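Long-range contacts in heme-binding protein A (Haemophilus parasuis 29755, PDB 3TPA), which probably binds glutathione as a periplasmic solute-binding protein of the GbpA family, despite its heme-binding name: residues 129-133 with 144-150; 293-297 with 331-337. The protein carries 1 engineered substitution. All coordinates share one frame; numbering follows the deposited sequence.

Interaction 1: residues 129-133 with 144-150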
loop_
_atom_site.group_PDB
_atom_site.type_symbol
_atom_site.label_atom_id
_atom_site.label_comp_id
_atom_site.label_asym_id
_atom_site.label_seq_id
_atom_site.Cartn_x
_atom_site.Cartn_y
_atom_site.Cartn_z
ATOM N N SER A 129 13.818 -8.582 10.751
ATOM C CA SER A 129 15.207 -8.162 10.699
ATOM C C SER A 129 15.409 -6.746 11.238
ATOM O O SER A 129 16.492 -6.399 11.691
ATOM C CB SER A 129 15.734 -8.266 9.263
ATOM O OG SER A 129 14.962 -7.488 8.374
ATOM N N ILE A 130 14.359 -5.930 11.185
ATOM C CA ILE A 130 14.428 -4.554 11.670
ATOM C C ILE A 130 14.197 -4.458 13.184
ATOM O O ILE A 130 14.821 -3.654 13.872
ATOM C CB ILE A 130 13.399 -3.679 10.933
ATOM C CG1 ILE A 130 13.831 -3.493 9.477
ATOM C CG2 ILE A 130 13.233 -2.337 11.628
ATOM C CD1 ILE A 130 12.841 -2.744 8.621
ATOM N N LEU A 131 13.298 -5.297 13.695
ATOM C CA LEU A 131 12.849 -5.214 15.079
ATOM C C LEU A 131 13.747 -5.985 16.041
ATOM O O LEU A 131 13.910 -7.201 15.912
ATOM C CB LEU A 131 11.436 -5.788 15.185
ATOM C CG LEU A 131 10.314 -4.952 15.795
ATOM C CD1 LEU A 131 9.109 -5.847 16.062
ATOM C CD2 LEU A 131 10.768 -4.270 17.073
ATOM N N LYS A 132 14.314 -5.312 17.032
ATOM C CA LYS A 132 15.109 -6.055 17.993
ATOM C C LYS A 132 14.251 -6.507 19.167
ATOM O O LYS A 132 14.344 -7.651 19.607
ATOM C CB LYS A 132 16.309 -5.253 18.498
ATOM C CG LYS A 132 17.070 -5.954 19.628
ATOM C CD LYS A 132 18.295 -5.151 20.075
ATOM C CE LYS A 132 19.574 -5.666 19.428
ATOM N NZ LYS A 132 20.737 -4.779 19.706
ATOM N N SER A 133 13.413 -5.612 19.676
ATOM C CA SER A 133 12.646 -5.954 20.864
ATOM C C SER A 133 11.514 -4.984 21.154
ATOM O O SER A 133 11.569 -3.810 20.800
ATOM C CB SER A 133 13.578 -6.056 22.082
ATOM O OG SER A 133 14.105 -4.786 22.413
ATOM N N ILE A 144 10.449 0.150 22.200
ATOM C CA ILE A 144 10.767 -0.674 21.041
ATOM C C ILE A 144 12.162 -0.321 20.564
ATOM O O ILE A 144 12.467 0.841 20.353
ATOM C CB ILE A 144 9.740 -0.507 19.881
ATOM C CG1 ILE A 144 8.336 -0.959 20.315
ATOM C CG2 ILE A 144 10.168 -1.323 18.656
ATOM C CD1 ILE A 144 7.272 -0.805 19.225
ATOM N N THR A 145 13.005 -1.328 20.399
ATOM C CA THR A 145 14.380 -1.119 19.960
ATOM C C THR A 145 14.617 -1.771 18.607
ATOM O O THR A 145 14.193 -2.909 18.390
ATOM C CB THR A 145 15.356 -1.724 20.980
ATOM O OG1 THR A 145 15.111 -1.139 22.266
ATOM C CG2 THR A 145 16.826 -1.476 20.569
ATOM N N LEU A 146 15.288 -1.056 17.705
ATOM C CA LEU A 146 15.593 -1.584 16.364
ATOM C C LEU A 146 17.018 -2.114 16.242
ATOM O O LEU A 146 17.915 -1.669 16.941
ATOM C CB LEU A 146 15.396 -0.503 15.295
ATOM C CG LEU A 146 14.055 0.243 15.311
ATOM C CD1 LEU A 146 13.935 1.110 14.082
ATOM C CD2 LEU A 146 12.885 -0.739 15.412
ATOM N N ASN A 147 17.218 -3.050 15.320
ATOM C CA ASN A 147 18.554 -3.539 15.017
ATOM C C ASN A 147 19.398 -2.483 14.312
ATOM O O ASN A 147 20.602 -2.452 14.482
ATOM C CB ASN A 147 18.474 -4.805 14.170
ATOM C CG ASN A 147 18.017 -6.001 14.967
ATOM O OD1 ASN A 147 18.335 -6.135 16.144
ATOM N ND2 ASN A 147 17.279 -6.880 14.331
ATOM N N LYS A 148 18.766 -1.634 13.506
ATOM C CA LYS A 148 19.457 -0.488 12.927
ATOM C C LYS A 148 18.458 0.629 12.717
ATOM O O LYS A 148 17.267 0.382 12.750
ATOM C CB LYS A 148 20.200 -0.852 11.631
ATOM C CG LYS A 148 19.345 -1.376 10.491
ATOM C CD LYS A 148 20.222 -1.933 9.355
ATOM C CE LYS A 148 20.991 -0.834 8.631
ATOM N NZ LYS A 148 21.902 -1.367 7.572
ATOM N N PRO A 149 18.938 1.869 12.540
ATOM C CA PRO A 149 17.979 2.970 12.428
ATOM C C PRO A 149 17.142 2.810 11.183
ATOM O O PRO A 149 17.649 2.357 10.152
ATOM C CB PRO A 149 18.875 4.204 12.300
ATOM C CG PRO A 149 20.186 3.790 12.901
ATOM C CD PRO A 149 20.333 2.345 12.558
ATOM N N ASN A 150 15.871 3.179 11.284
ATOM C CA ASN A 150 14.966 3.049 10.173
ATOM C C ASN A 150 13.835 4.048 10.318
ATOM O O ASN A 150 12.842 3.768 10.975
ATOM C CB ASN A 150 14.388 1.635 10.118
ATOM C CG ASN A 150 13.477 1.439 8.942
ATOM O OD1 ASN A 150 12.264 1.622 9.044
ATOM N ND2 ASN A 150 14.052 1.068 7.807
HETATM O O HOH W 1 15.755 -9.126 15.227
HETATM O O HOH W 2 20.101 -1.892 18.602
HETATM O O HOH W 3 13.097 -2.567 23.451
#

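Interaction 2: residues 293-297 with 331-337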
loop_
_atom_site.group_PDB
_atom_site.type_symbol
_atom_site.label_atom_id
_atom_site.label_comp_id
_atom_site.label_asym_id
_atom_site.label_seq_id
_atom_site.Cartn_x
_atom_site.Cartn_y
_atom_site.Cartn_z
ATOM N N HIS A 293 13.480 4.994 -23.660
ATOM C CA HIS A 293 12.664 5.880 -22.811
ATOM C C HIS A 293 12.031 6.958 -23.700
ATOM O O HIS A 293 10.831 7.204 -23.630
ATOM C CB HIS A 293 13.540 6.481 -21.696
ATOM C CG HIS A 293 12.769 7.007 -20.529
ATOM N ND1 HIS A 293 13.231 6.912 -19.220
ATOM C CD2 HIS A 293 11.568 7.624 -20.458
ATOM C CE1 HIS A 293 12.344 7.453 -18.411
ATOM N NE2 HIS A 293 11.320 7.898 -19.137
ATOM N N HIS A 294 12.836 7.573 -24.564
ATOM C CA HIS A 294 12.314 8.536 -25.538
ATOM C C HIS A 294 11.282 7.921 -26.470
ATOM O O HIS A 294 10.430 8.625 -26.985
ATOM C CB HIS A 294 13.436 9.156 -26.394
ATOM C CG HIS A 294 14.155 10.286 -25.731
ATOM N ND1 HIS A 294 13.550 11.495 -25.462
ATOM C CD2 HIS A 294 15.428 10.396 -25.291
ATOM C CE1 HIS A 294 14.416 12.299 -24.872
ATOM N NE2 HIS A 294 15.567 11.662 -24.768
ATOM N N ALA A 295 11.373 6.614 -26.701
ATOM C CA ALA A 295 10.455 5.932 -27.608
ATOM C C ALA A 295 9.323 5.232 -26.866
ATOM O O ALA A 295 8.735 4.294 -27.381
ATOM C CB ALA A 295 11.204 4.942 -28.484
ATOM N N THR A 296 9.048 5.681 -25.645
ATOM C CA THR A 296 7.941 5.161 -24.848
ATOM C C THR A 296 6.882 6.259 -24.787
ATOM O O THR A 296 7.088 7.308 -24.175
ATOM C CB THR A 296 8.389 4.721 -23.412
ATOM O OG1 THR A 296 9.406 3.719 -23.510
ATOM C CG2 THR A 296 7.219 4.131 -22.613
ATOM N N ASP A 297 5.762 6.021 -25.470
ATOM C CA ASP A 297 4.664 6.983 -25.545
ATOM C C ASP A 297 3.796 6.806 -24.306
ATOM O O ASP A 297 2.844 6.036 -24.324
ATOM C CB ASP A 297 3.821 6.709 -26.799
ATOM C CG ASP A 297 2.920 7.880 -27.174
ATOM O OD1 ASP A 297 2.603 8.702 -26.296
ATOM O OD2 ASP A 297 2.510 7.969 -28.354
ATOM N N TYR A 331 12.512 12.357 -20.332
ATOM C CA TYR A 331 12.892 11.978 -21.685
ATOM C C TYR A 331 11.627 12.032 -22.526
ATOM O O TYR A 331 10.918 11.039 -22.656
ATOM C CB TYR A 331 13.511 10.578 -21.721
ATOM C CG TYR A 331 14.748 10.418 -20.844
ATOM C CD1 TYR A 331 16.007 10.807 -21.291
ATOM C CD2 TYR A 331 14.648 9.884 -19.567
ATOM C CE1 TYR A 331 17.136 10.659 -20.476
ATOM C CE2 TYR A 331 15.750 9.730 -18.776
ATOM C CZ TYR A 331 16.987 10.125 -19.225
ATOM O OH TYR A 331 18.061 9.949 -18.401
ATOM N N GLU A 332 11.328 13.199 -23.082
ATOM C CA GLU A 332 10.079 13.378 -23.815
ATOM C C GLU A 332 9.952 12.394 -24.971
ATOM O O GLU A 332 10.953 11.964 -25.531
ATOM C CB GLU A 332 9.965 14.815 -24.330
ATOM C CG GLU A 332 10.832 15.123 -25.547
ATOM C CD GLU A 332 12.308 15.335 -25.215
ATOM O OE1 GLU A 332 12.701 15.358 -24.019
ATOM O OE2 GLU A 332 13.085 15.480 -26.180
ATOM N N PHE A 333 8.719 12.040 -25.328
ATOM C CA PHE A 333 8.493 11.078 -26.410
ATOM C C PHE A 333 8.842 11.716 -27.760
ATOM O O PHE A 333 8.232 12.700 -28.181
ATOM C CB PHE A 333 7.057 10.517 -26.396
ATOM C CG PHE A 333 6.747 9.589 -27.562
ATOM C CD1 PHE A 333 7.339 8.338 -27.656
ATOM C CD2 PHE A 333 5.863 9.978 -28.569
ATOM C CE1 PHE A 333 7.063 7.497 -28.741
ATOM C CE2 PHE A 333 5.575 9.140 -29.647
ATOM C CZ PHE A 333 6.168 7.907 -29.735
ATOM N N ASN A 334 9.857 11.154 -28.404
ATOM C CA ASN A 334 10.400 11.679 -29.644
ATOM C C ASN A 334 11.169 10.565 -30.321
ATOM O O ASN A 334 12.301 10.249 -29.927
ATOM C CB ASN A 334 11.323 12.872 -29.353
ATOM C CG ASN A 334 11.860 13.540 -30.617
ATOM O OD1 ASN A 334 12.061 12.906 -31.648
ATOM N ND2 ASN A 334 12.107 14.834 -30.527
ATOM N N LEU A 335 10.557 9.955 -31.325
ATOM C CA LEU A 335 11.171 8.822 -32.008
ATOM C C LEU A 335 12.440 9.220 -32.766
ATOM O O LEU A 335 13.428 8.475 -32.788
ATOM C CB LEU A 335 10.159 8.137 -32.939
ATOM C CG LEU A 335 8.973 7.429 -32.240
ATOM C CD1 LEU A 335 8.017 6.841 -33.252
ATOM C CD2 LEU A 335 9.424 6.336 -31.261
ATOM N N GLU A 336 12.404 10.398 -33.384
ATOM C CA GLU A 336 13.546 10.887 -34.148
ATOM C C GLU A 336 14.758 11.015 -33.222
ATOM O O GLU A 336 15.850 10.547 -33.548
ATOM C CB GLU A 336 13.219 12.230 -34.811
ATOM C CG GLU A 336 13.816 12.397 -36.200
ATOM C CD GLU A 336 13.791 13.839 -36.679
ATOM O OE1 GLU A 336 13.887 14.754 -35.827
ATOM O OE2 GLU A 336 13.678 14.058 -37.906
ATOM N N LYS A 337 14.554 11.626 -32.057
ATOM C CA LYS A 337 15.616 11.741 -31.057
ATOM C C LYS A 337 16.059 10.364 -30.565
ATOM O O LYS A 337 17.251 10.130 -30.330
ATOM C CB LYS A 337 15.165 12.596 -29.870
ATOM C CG LYS A 337 16.299 13.113 -29.003
ATOM C CD LYS A 337 15.778 13.996 -27.880
ATOM C CE LYS A 337 15.981 15.477 -28.179
ATOM N NZ LYS A 337 15.537 16.359 -27.058
HETATM O O HOH W 4 8.705 9.367 -23.017
#

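Interaction 1: residues 129-133 with 144-150
With its CG beside the backbone N (chi1 -73°), Asn147 swings its amide across to the end of the helix that leads into 131-133, while Lys132, its CG anti to the backbone N (chi1 174°), lays its chain past the same amide. Asn147 ND2 donates to Ser129 O at 2.8 Å along an almost straight N-H path of 175°. The acceptor lies in the amide plane, yet the donor stands well above the carbonyl plane of Ser129. Asn147 N adds a bond to Ile130 O at 2.9 Å, so one residue grips two successive carbonyls at the helix end. Water 1 accepts from the same ND2 and donates to Leu131 O, which fixes the amide further. The methylenes of Lys132 pass OD1 obliquely, CB at 3.2 Å from Asn147 OD1.

Farther along, Thr145 O accepts from both Lys132 N (2.8 Å) and Ser133 N (3.1 Å), both donors in the plane of the Thr145 carbonyl. Two residues facing one define a classic beta bulge. Thr145 N returns a bond to Ser133 O at 2.9 Å, and water 3 joins the hydroxyls of Ser133 and Thr145. Away from these hydroxyls, Leu131 CD2 meets Ile144 CG2 at 3.4 Å, tighter than usual van der Waals contact.

The segments belong to an antiparallel hairpin, strands 131-136 and 141-146, with 131-136 at the edge of its five-stranded sheet. Ile144 and Leu146 bond through their backbones to Tyr70 and Leu68, whereas Phe101 of helix 94-105 covers Leu131 and Ile144, and Phe153 of helix 153-156 packs on Ile144 and Leu146.

Interaction 2: residues 293-297 with 331-337
The His294 imidazole is bounded by three residues of 331-337: Tyr331 CB sits over the centre of one ring face, 3.7 Å from the centroid, Lys337 CD covers the opposite face nearer the rim, and the edge is taken by a backbone carbonyl. That edge contact is a short hydrogen bond, His294 ND1 to Glu332 O at 2.6 Å, in the carbonyl plane and close to the imidazole plane. The Tyr331 ring also turns an edge toward the His294 face, an offset edge-to-face pair with planes at 86°. Against His293 the same tyrosine lies obliquely, its CD2 3.3 Å from His293 ND1.

Beside this aromatic cluster the backbones join through Asn334 N to His294 O, 3.0 Å, and Phe333 offers a ring face to Asp297. Because CG of Phe333 is anti to its backbone N (chi1 176°), the ring reaches Asp297 CB, which lies 3.8 Å from the centroid, almost on the ring normal; the carboxylate stacks 18° from the ring plane. Ala295 CB meets Leu335 CD2 at 3.6 Å. The contact thus sets the C-terminal end of helix 286-294 and the turn after it against the loop leading into helix 335-344.

In the next shell, Lys337 NZ bridges to the syn lone pair of Glu332 OE2 at 2.7 Å, tying the lysine chain over His294, and Asn334, N-cap of helix 335-344, accepts from Lys337 N through OD1. Ser476 and Lys298 bond the His293 ring, Gln473 O the Tyr331 hydroxyl, and Ala300 N the Asp297 carboxylate.

The ND1 bond implies a protonated ND1 on His294; nearby Glu332 would tend to stabilise positive charge on the imidazole and Lys337 to oppose it.

Overall arrangement
Both segments of interaction 1 precede those of interaction 2 in the chain, and the two share no helix, strand or sheet. Their centres are 44 Å apart and their nearest atoms about 27 Å, so they are not in contact. The first lies on the five-stranded antiparallel sheet that ends at strand 131-136; the second joins the end of helix 286-294 to the start of helix 335-344, beside helix 368-381 and strand 478-491 of the six-stranded mixed sheet. All four segments belong to the family 5 solute-binding region of the chain. They thus act as independent local packings, one completing a sheet edge and one joining two helix ends, in separate parts of this solute-binding fold.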